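Local coordinates for protein farnesyltransferase, putative (Trypanosoma cruzi, PDB 3WCA) that probably catalyses the magnesium-dependent, NAD(P)H-driven condensation of two farnesyl diphosphate molecules into squalene, the step that opens lanosterol biosynthesis, at residues Y32-A37 / V104-E109; E84-H89 / M139-C144. The protein carries 1 engineered substitution. All blocks are in the same frame, centred on the assembly; numbering follows the deposited sequence.

Contact 1: Y32-A37 / V104-E109; sequences YDILQA and VGRERE
Arg106 lays its guanidinium against Ala37 where two helices of the all-helical isoprenoid synthase fold, 26-38 and the short 105-112, run nearly antiparallel at the protein surface. The axes of the two short segments make an angle of 153° and come within 9.7 Å, and Ala37 and Arg106 have the nearest CA atoms. The methyl lies over one face of the guanidinium: Ala37 CB is offset toward the rim, 3.3 Å from Arg106 NH1. Bends at chi2 and again at chi3 curl the arginine chain round this methyl. Nearer the backbone, Arg106 CG is 3.5 Å from Ala37 CB.

Ile34, one turn earlier, runs alongside the arginine, the two side chains pointing in opposite senses. Its CG1 branch, anti to the backbone N (chi1 -160°), carries CD1 obliquely to within 3.6 Å of Arg106 NE, while the residue also packs on Leu62 of helix 51-72. The same CD1 brushes Glu109 CD at 4.2 Å. Rotation of the guanidinium is restrained from within its own helix, by a salt bridge of 2.9 Å from Arg106 NE to Glu109 OE1.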
ATOM      1  N   TYR A  32      11.815  12.561  -9.890  1.00 39.74           N
ATOM      2  CA  TYR A  32      12.421  11.250  -9.733  1.00 39.94           C
ATOM      3  C   TYR A  32      13.453  11.259  -8.618  1.00 41.83           C
ATOM      4  O   TYR A  32      13.686  10.238  -7.975  1.00 42.77           O
ATOM      5  CB  TYR A  32      13.056  10.801 -11.050  1.00 37.86           C
ATOM      6  CG  TYR A  32      12.061  10.255 -12.051  1.00 36.47           C
ATOM      7  CD1 TYR A  32      11.408   9.041 -11.827  1.00 32.57           C
ATOM      8  CD2 TYR A  32      11.765  10.952 -13.221  1.00 35.10           C
ATOM      9  CE1 TYR A  32      10.485   8.536 -12.741  1.00 31.65           C
ATOM     10  CE2 TYR A  32      10.843  10.452 -14.143  1.00 33.27           C
ATOM     11  CZ  TYR A  32      10.207   9.247 -13.897  1.00 29.55           C
ATOM     12  OH  TYR A  32       9.300   8.761 -14.810  1.00 30.37           O
ATOM     13  N   ASP A  33      14.065  12.415  -8.384  1.00 44.01           N
ATOM     14  CA  ASP A  33      15.058  12.545  -7.325  1.00 46.35           C
ATOM     15  C   ASP A  33      14.393  12.577  -5.959  1.00 45.91           C
ATOM     16  O   ASP A  33      14.886  11.977  -5.004  1.00 46.92           O
ATOM     17  CB  ASP A  33      15.878  13.819  -7.514  1.00 51.42           C
ATOM     18  CG  ASP A  33      17.139  13.588  -8.315  1.00 56.26           C
ATOM     19  OD1 ASP A  33      17.084  12.851  -9.327  1.00 58.18           O
ATOM     20  OD2 ASP A  33      18.188  14.156  -7.936  1.00 60.66           O
ATOM     21  N   ILE A  34      13.271  13.277  -5.855  1.00 43.89           N
ATOM     22  CA  ILE A  34      12.597  13.350  -4.575  1.00 41.61           C
ATOM     23  C   ILE A  34      11.958  11.991  -4.315  1.00 41.10           C
ATOM     24  O   ILE A  34      11.921  11.518  -3.187  1.00 40.53           O
ATOM     25  CB  ILE A  34      11.544  14.498  -4.559  1.00 40.46           C
ATOM     26  CG1 ILE A  34      11.227  14.887  -3.117  1.00 42.15           C
ATOM     27  CG2 ILE A  34      10.287  14.092  -5.284  1.00 40.61           C
ATOM     28  CD1 ILE A  34      12.372  15.613  -2.423  1.00 39.03           C
ATOM     29  N   LEU A  35      11.483  11.352  -5.379  1.00 40.32           N
ATOM     30  CA  LEU A  35      10.868  10.036  -5.274  1.00 41.18           C
ATOM     31  C   LEU A  35      11.843   9.052  -4.636  1.00 43.69           C
ATOM     32  O   LEU A  35      11.486   8.286  -3.745  1.00 44.47           O
ATOM     33  CB  LEU A  35      10.488   9.531  -6.663  1.00 41.11           C
ATOM     34  CG  LEU A  35      10.069   8.066  -6.732  1.00 41.77           C
ATOM     35  CD1 LEU A  35       8.788   7.886  -5.959  1.00 43.26           C
ATOM     36  CD2 LEU A  35       9.887   7.638  -8.172  1.00 41.48           C
ATOM     37  N   GLN A  36      13.080   9.078  -5.110  1.00 44.40           N
ATOM     38  CA  GLN A  36      14.117   8.192  -4.604  1.00 47.70           C
ATOM     39  C   GLN A  36      14.441   8.420  -3.129  1.00 47.48           C
ATOM     40  O   GLN A  36      14.787   7.482  -2.411  1.00 46.68           O
ATOM     41  CB  GLN A  36      15.375   8.363  -5.454  1.00 50.22           C
ATOM     42  CG  GLN A  36      16.664   7.915  -4.796  1.00 56.98           C
ATOM     43  CD  GLN A  36      17.812   7.909  -5.778  1.00 61.42           C
ATOM     44  OE1 GLN A  36      17.904   7.022  -6.634  1.00 63.14           O
ATOM     45  NE2 GLN A  36      18.684   8.911  -5.681  1.00 63.16           N
ATOM     46  N   ALA A  37      14.326   9.666  -2.683  1.00 47.02           N
ATOM     47  CA  ALA A  37      14.621  10.010  -1.302  1.00 47.73           C
ATOM     48  C   ALA A  37      13.424   9.744  -0.400  1.00 48.14           C
ATOM     49  O   ALA A  37      13.565   9.238   0.709  1.00 47.76           O
ATOM     50  CB  ALA A  37      15.024  11.477  -1.213  1.00 47.49           C
ATOM     51  N   VAL A 104       8.791  16.322   7.637  1.00 52.85           N
ATOM     52  CA  VAL A 104      10.170  16.145   8.072  1.00 54.27           C
ATOM     53  C   VAL A 104      11.042  15.689   6.899  1.00 54.30           C
ATOM     54  O   VAL A 104      10.564  15.024   5.981  1.00 53.96           O
ATOM     55  CB  VAL A 104      10.263  15.085   9.205  1.00 55.37           C
ATOM     56  CG1 VAL A 104       9.759  13.737   8.705  1.00 56.03           C
ATOM     57  CG2 VAL A 104      11.697  14.964   9.693  1.00 55.75           C
ATOM     58  N   GLY A 105      12.319  16.061   6.929  1.00 54.34           N
ATOM     59  CA  GLY A 105      13.237  15.660   5.878  1.00 52.91           C
ATOM     60  C   GLY A 105      12.816  16.011   4.466  1.00 53.15           C
ATOM     61  O   GLY A 105      12.248  17.071   4.226  1.00 53.83           O
ATOM     62  N   ARG A 106      13.095  15.110   3.528  1.00 52.92           N
ATOM     63  CA  ARG A 106      12.769  15.322   2.120  1.00 53.10           C
ATOM     64  C   ARG A 106      11.291  15.600   1.841  1.00 52.39           C
ATOM     65  O   ARG A 106      10.962  16.337   0.912  1.00 53.06           O
ATOM     66  CB  ARG A 106      13.245  14.124   1.293  1.00 52.87           C
ATOM     67  CG  ARG A 106      14.753  13.888   1.370  1.00 56.34           C
ATOM     68  CD  ARG A 106      15.546  15.117   0.918  1.00 58.90           C
ATOM     69  NE  ARG A 106      15.460  15.347  -0.523  1.00 61.62           N
ATOM     70  CZ  ARG A 106      16.248  14.764  -1.425  1.00 62.23           C
ATOM     71  NH1 ARG A 106      17.190  13.912  -1.036  1.00 63.18           N
ATOM     72  NH2 ARG A 106      16.092  15.030  -2.717  1.00 61.74           N
ATOM     73  N   GLU A 107      10.401  15.005   2.626  1.00 51.67           N
ATOM     74  CA  GLU A 107       8.972  15.229   2.446  1.00 52.74           C
ATOM     75  C   GLU A 107       8.722  16.729   2.538  1.00 53.48           C
ATOM     76  O   GLU A 107       7.996  17.308   1.730  1.00 53.42           O
ATOM     77  CB  GLU A 107       8.185  14.498   3.535  1.00 54.42           C
ATOM     78  CG  GLU A 107       8.133  12.990   3.355  1.00 58.63           C
ATOM     79  CD  GLU A 107       7.708  12.264   4.616  1.00 62.96           C
ATOM     80  OE1 GLU A 107       6.783  12.754   5.303  1.00 64.91           O
ATOM     81  OE2 GLU A 107       8.292  11.199   4.915  1.00 65.06           O
ATOM     82  N   ARG A 108       9.345  17.350   3.531  1.00 53.71           N
ATOM     83  CA  ARG A 108       9.228  18.783   3.758  1.00 53.29           C
ATOM     84  C   ARG A 108       9.634  19.491   2.462  1.00 52.26           C
ATOM     85  O   ARG A 108       8.945  20.395   1.983  1.00 52.37           O
ATOM     86  CB  ARG A 108      10.159  19.171   4.911  1.00 55.20           C
ATOM     87  CG  ARG A 108       9.937  20.535   5.539  1.00 58.46           C
ATOM     88  CD  ARG A 108      10.989  20.770   6.621  1.00 61.17           C
ATOM     89  NE  ARG A 108      10.912  22.097   7.228  1.00 64.92           N
ATOM     90  CZ  ARG A 108       9.938  22.500   8.040  1.00 66.77           C
ATOM     91  NH1 ARG A 108       8.944  21.677   8.351  1.00 67.79           N
ATOM     92  NH2 ARG A 108       9.960  23.727   8.545  1.00 66.33           N
ATOM     93  N   GLU A 109      10.749  19.051   1.891  1.00 49.99           N
ATOM     94  CA  GLU A 109      11.269  19.621   0.653  1.00 48.61           C
ATOM     95  C   GLU A 109      10.296  19.424  -0.513  1.00 46.69           C
ATOM     96  O   GLU A 109      10.181  20.285  -1.386  1.00 43.91           O
ATOM     97  CB  GLU A 109      12.608  18.969   0.317  1.00 50.55           C
ATOM     98  CG  GLU A 109      13.399  19.654  -0.785  1.00 53.73           C
ATOM     99  CD  GLU A 109      14.639  18.861  -1.160  1.00 55.65           C
ATOM    100  OE1 GLU A 109      15.219  18.216  -0.263  1.00 57.53           O
ATOM    101  OE2 GLU A 109      15.037  18.883  -2.344  1.00 56.81           O
TER

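Contact 2: E84-H89 / M139-C144; sequences ELPKFH and MANGMC
Leu85 opens the contact from the chain that follows helix 78-84, meeting Ala140 and Cys144 on one side of helix 126-147. Its CB points at that helix and lies 3.7 Å from Cys144 SG; CD1 of the same leucine is also near the sulfur, at 3.9 Å. With chi1 at -77°, SG stands beside the backbone N of Cys144, on the side facing Leu85 and Pro86. One turn back along the helix, the methyl of Ala140 meets the backbone instead: Ala140 CB is 3.5 Å from Leu85 O, whereas the two CB atoms are 4.3 Å apart. That carbonyl oxygen already accepts a hydrogen bond of 2.7 Å from Phe88 N, a bond that closes a turn from Leu85 to Phe88, and the methyl therefore rests against an oxygen that has a donor.

Pro86 comes next and presents its ring to two helix residues. Pro86 CG rests 3.7 Å from Cys144 SG, so the sulfur is shared between leucine and proline. Asn141 crosses the ring at a slant, its amide nitrogen ND2 lying 3.5 Å from Pro86 CB, a van der Waals contact with carbon.

Further on, Phe88 starts toward helix 126-147, but its ring leads away from segment 139-144 to pack on Ala66 and Leu67 of helix 51-72 and to meet Trp97 with the planes steeply inclined.

The combined buried surface is 250 Å², and the side-chain contacts of Leu85 and Pro86 with Ala140 and Cys144 are apolar. Leu85 also lies about 5 Å, side chain to side chain, from the magnesium ligand Glu71, and Met143 packs on that glutamate. The contact thus joins the segment after helix 78-84 to helix 126-147 beside the aspartate-rich metal-binding helix characteristic of squalene and phytoene synthases.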
ATOM      1  N   GLU A  84      -6.712  22.559   4.408  1.00 45.67           N
ATOM      2  CA  GLU A  84      -5.844  22.421   3.240  1.00 44.76           C
ATOM      3  C   GLU A  84      -6.053  21.196   2.336  1.00 43.00           C
ATOM      4  O   GLU A  84      -6.043  21.318   1.110  1.00 42.04           O
ATOM      5  CB  GLU A  84      -4.380  22.460   3.696  1.00 45.22           C
ATOM      6  CG  GLU A  84      -3.947  23.753   4.391  1.00 47.49           C
ATOM      7  CD  GLU A  84      -3.943  24.965   3.466  1.00 48.88           C
ATOM      8  OE1 GLU A  84      -3.607  24.814   2.270  1.00 48.48           O
ATOM      9  OE2 GLU A  84      -4.257  26.077   3.942  1.00 49.91           O
ATOM     10  N   LEU A  85      -6.241  20.023   2.934  1.00 42.52           N
ATOM     11  CA  LEU A  85      -6.409  18.790   2.167  1.00 39.31           C
ATOM     12  C   LEU A  85      -7.450  18.769   1.043  1.00 40.30           C
ATOM     13  O   LEU A  85      -7.104  18.522  -0.113  1.00 40.87           O
ATOM     14  CB  LEU A  85      -6.658  17.617   3.124  1.00 39.22           C
ATOM     15  CG  LEU A  85      -5.445  17.224   3.978  1.00 36.74           C
ATOM     16  CD1 LEU A  85      -5.824  16.115   4.946  1.00 36.47           C
ATOM     17  CD2 LEU A  85      -4.300  16.771   3.062  1.00 36.76           C
ATOM     18  N   PRO A  86      -8.732  19.033   1.358  1.00 40.02           N
ATOM     19  CA  PRO A  86      -9.806  19.025   0.353  1.00 38.96           C
ATOM     20  C   PRO A  86      -9.548  19.795  -0.933  1.00 38.89           C
ATOM     21  O   PRO A  86     -10.110  19.468  -1.978  1.00 41.17           O
ATOM     22  CB  PRO A  86     -11.001  19.578   1.124  1.00 38.55           C
ATOM     23  CG  PRO A  86     -10.744  19.075   2.513  1.00 38.43           C
ATOM     24  CD  PRO A  86      -9.272  19.398   2.679  1.00 37.93           C
ATOM     25  N   LYS A  87      -8.713  20.819  -0.871  1.00 39.22           N
ATOM     26  CA  LYS A  87      -8.426  21.580  -2.076  1.00 42.16           C
ATOM     27  C   LYS A  87      -7.008  21.334  -2.572  1.00 42.12           C
ATOM     28  O   LYS A  87      -6.463  22.111  -3.354  1.00 40.96           O
ATOM     29  CB  LYS A  87      -8.662  23.081  -1.838  1.00 44.63           C
ATOM     30  CG  LYS A  87      -7.957  23.676  -0.625  1.00 48.28           C
ATOM     31  CD  LYS A  87      -8.135  25.196  -0.606  1.00 48.31           C
ATOM     32  CE  LYS A  87      -7.300  25.860   0.482  1.00 49.96           C
ATOM     33  NZ  LYS A  87      -7.878  25.688   1.840  1.00 48.65           N
ATOM     34  N   PHE A  88      -6.415  20.232  -2.130  1.00 42.92           N
ATOM     35  CA  PHE A  88      -5.067  19.918  -2.546  1.00 41.52           C
ATOM     36  C   PHE A  88      -5.032  19.682  -4.039  1.00 41.30           C
ATOM     37  O   PHE A  88      -4.124  20.141  -4.717  1.00 42.60           O
ATOM     38  CB  PHE A  88      -4.548  18.677  -1.833  1.00 42.43           C
ATOM     39  CG  PHE A  88      -3.058  18.644  -1.711  1.00 41.26           C
ATOM     40  CD1 PHE A  88      -2.419  19.367  -0.706  1.00 41.41           C
ATOM     41  CD2 PHE A  88      -2.289  17.901  -2.601  1.00 41.41           C
ATOM     42  CE1 PHE A  88      -1.030  19.347  -0.587  1.00 41.75           C
ATOM     43  CE2 PHE A  88      -0.902  17.874  -2.491  1.00 40.12           C
ATOM     44  CZ  PHE A  88      -0.271  18.601  -1.480  1.00 39.42           C
ATOM     45  N   HIS A  89      -6.030  18.971  -4.550  1.00 43.49           N
ATOM     46  CA  HIS A  89      -6.097  18.678  -5.976  1.00 46.89           C
ATOM     47  C   HIS A  89      -6.187  19.942  -6.833  1.00 48.69           C
ATOM     48  O   HIS A  89      -5.747  19.947  -7.982  1.00 51.02           O
ATOM     49  CB  HIS A  89      -7.292  17.771  -6.280  1.00 48.09           C
ATOM     50  CG  HIS A  89      -8.615  18.473  -6.243  1.00 51.02           C
ATOM     51  ND1 HIS A  89      -9.096  19.100  -5.113  1.00 53.67           N
ATOM     52  CD2 HIS A  89      -9.561  18.641  -7.197  1.00 51.14           C
ATOM     53  CE1 HIS A  89     -10.281  19.624  -5.374  1.00 52.69           C
ATOM     54  NE2 HIS A  89     -10.587  19.358  -6.631  1.00 52.34           N
ATOM     55  N   MET A 139      -8.880  10.776  -2.193  1.00 32.05           N
ATOM     56  CA  MET A 139      -8.034  10.294  -1.096  1.00 32.05           C
ATOM     57  C   MET A 139      -7.958  11.341   0.008  1.00 30.16           C
ATOM     58  O   MET A 139      -7.999  11.020   1.197  1.00 28.96           O
ATOM     59  CB  MET A 139      -6.609   9.985  -1.572  1.00 30.61           C
ATOM     60  CG  MET A 139      -5.638   9.673  -0.408  1.00 34.39           C
ATOM     61  SD  MET A 139      -3.974   9.166  -0.953  1.00 35.48           S
ATOM     62  CE  MET A 139      -4.457   7.722  -1.986  1.00 24.94           C
ATOM     63  N   ALA A 140      -7.819  12.597  -0.394  1.00 32.01           N
ATOM     64  CA  ALA A 140      -7.736  13.691   0.564  1.00 34.07           C
ATOM     65  C   ALA A 140      -8.980  13.741   1.458  1.00 34.96           C
ATOM     66  O   ALA A 140      -8.875  13.820   2.681  1.00 35.56           O
ATOM     67  CB  ALA A 140      -7.569  15.004  -0.172  1.00 35.64           C
ATOM     68  N   ASN A 141     -10.161  13.678   0.855  1.00 34.68           N
ATOM     69  CA  ASN A 141     -11.387  13.737   1.649  1.00 36.18           C
ATOM     70  C   ASN A 141     -11.513  12.513   2.555  1.00 36.83           C
ATOM     71  O   ASN A 141     -12.009  12.611   3.675  1.00 33.12           O
ATOM     72  CB  ASN A 141     -12.592  13.896   0.720  1.00 33.81           C
ATOM     73  CG  ASN A 141     -12.579  15.242  -0.003  1.00 36.01           C
ATOM     74  OD1 ASN A 141     -13.058  15.371  -1.132  1.00 36.01           O
ATOM     75  ND2 ASN A 141     -12.025  16.255   0.655  1.00 35.79           N
ATOM     76  N   GLY A 142     -11.032  11.369   2.073  1.00 36.77           N
ATOM     77  CA  GLY A 142     -11.077  10.161   2.872  1.00 36.93           C
ATOM     78  C   GLY A 142     -10.165  10.329   4.076  1.00 38.39           C
ATOM     79  O   GLY A 142     -10.509   9.959   5.197  1.00 38.09           O
ATOM     80  N   MET A 143      -8.988  10.897   3.851  1.00 39.39           N
ATOM     81  CA  MET A 143      -8.059  11.111   4.947  1.00 40.31           C
ATOM     82  C   MET A 143      -8.710  12.042   5.968  1.00 42.85           C
ATOM     83  O   MET A 143      -8.577  11.834   7.177  1.00 45.33           O
ATOM     84  CB  MET A 143      -6.757  11.739   4.447  1.00 38.15           C
ATOM     85  CG  MET A 143      -5.891  10.844   3.556  1.00 39.80           C
ATOM     86  SD  MET A 143      -4.460  11.781   2.955  1.00 37.62           S
ATOM     87  CE  MET A 143      -3.258  10.453   2.629  1.00 41.11           C
ATOM     88  N   CYS A 144      -9.399  13.074   5.482  1.00 41.72           N
ATOM     89  CA  CYS A 144     -10.061  14.025   6.369  1.00 43.21           C
ATOM     90  C   CYS A 144     -11.047  13.303   7.270  1.00 43.38           C
ATOM     91  O   CYS A 144     -11.112  13.576   8.467  1.00 43.85           O
ATOM     92  CB  CYS A 144     -10.788  15.115   5.570  1.00 40.15           C
ATOM     93  SG  CYS A 144      -9.700  16.398   4.893  1.00 38.10           S
TER

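Overall arrangement
Contacts 1 and 2 lie with their centres 20 Å apart and their nearest atoms about 9 Å apart, so they do not touch. Their segments alternate along the chain: 32-37, 84-89, 104-109, 139-144. Helix 51-72, which supplies the magnesium ligands Asp68, Glu71 and Asp72, is touched by side chains of both contacts, and Glu107 forms a salt bridge with its Arg65. Contact 2 is nearer the metal site: the side chain of Leu85 is about 8 Å from that of Asp68, that of Arg106 about 12 Å. Leu85 is about 10 Å from the bound magnesium ion by side chain. In contact 1 the side chain of Ala37 remains about 11 Å from the bound farnesyl thiodiphosphate.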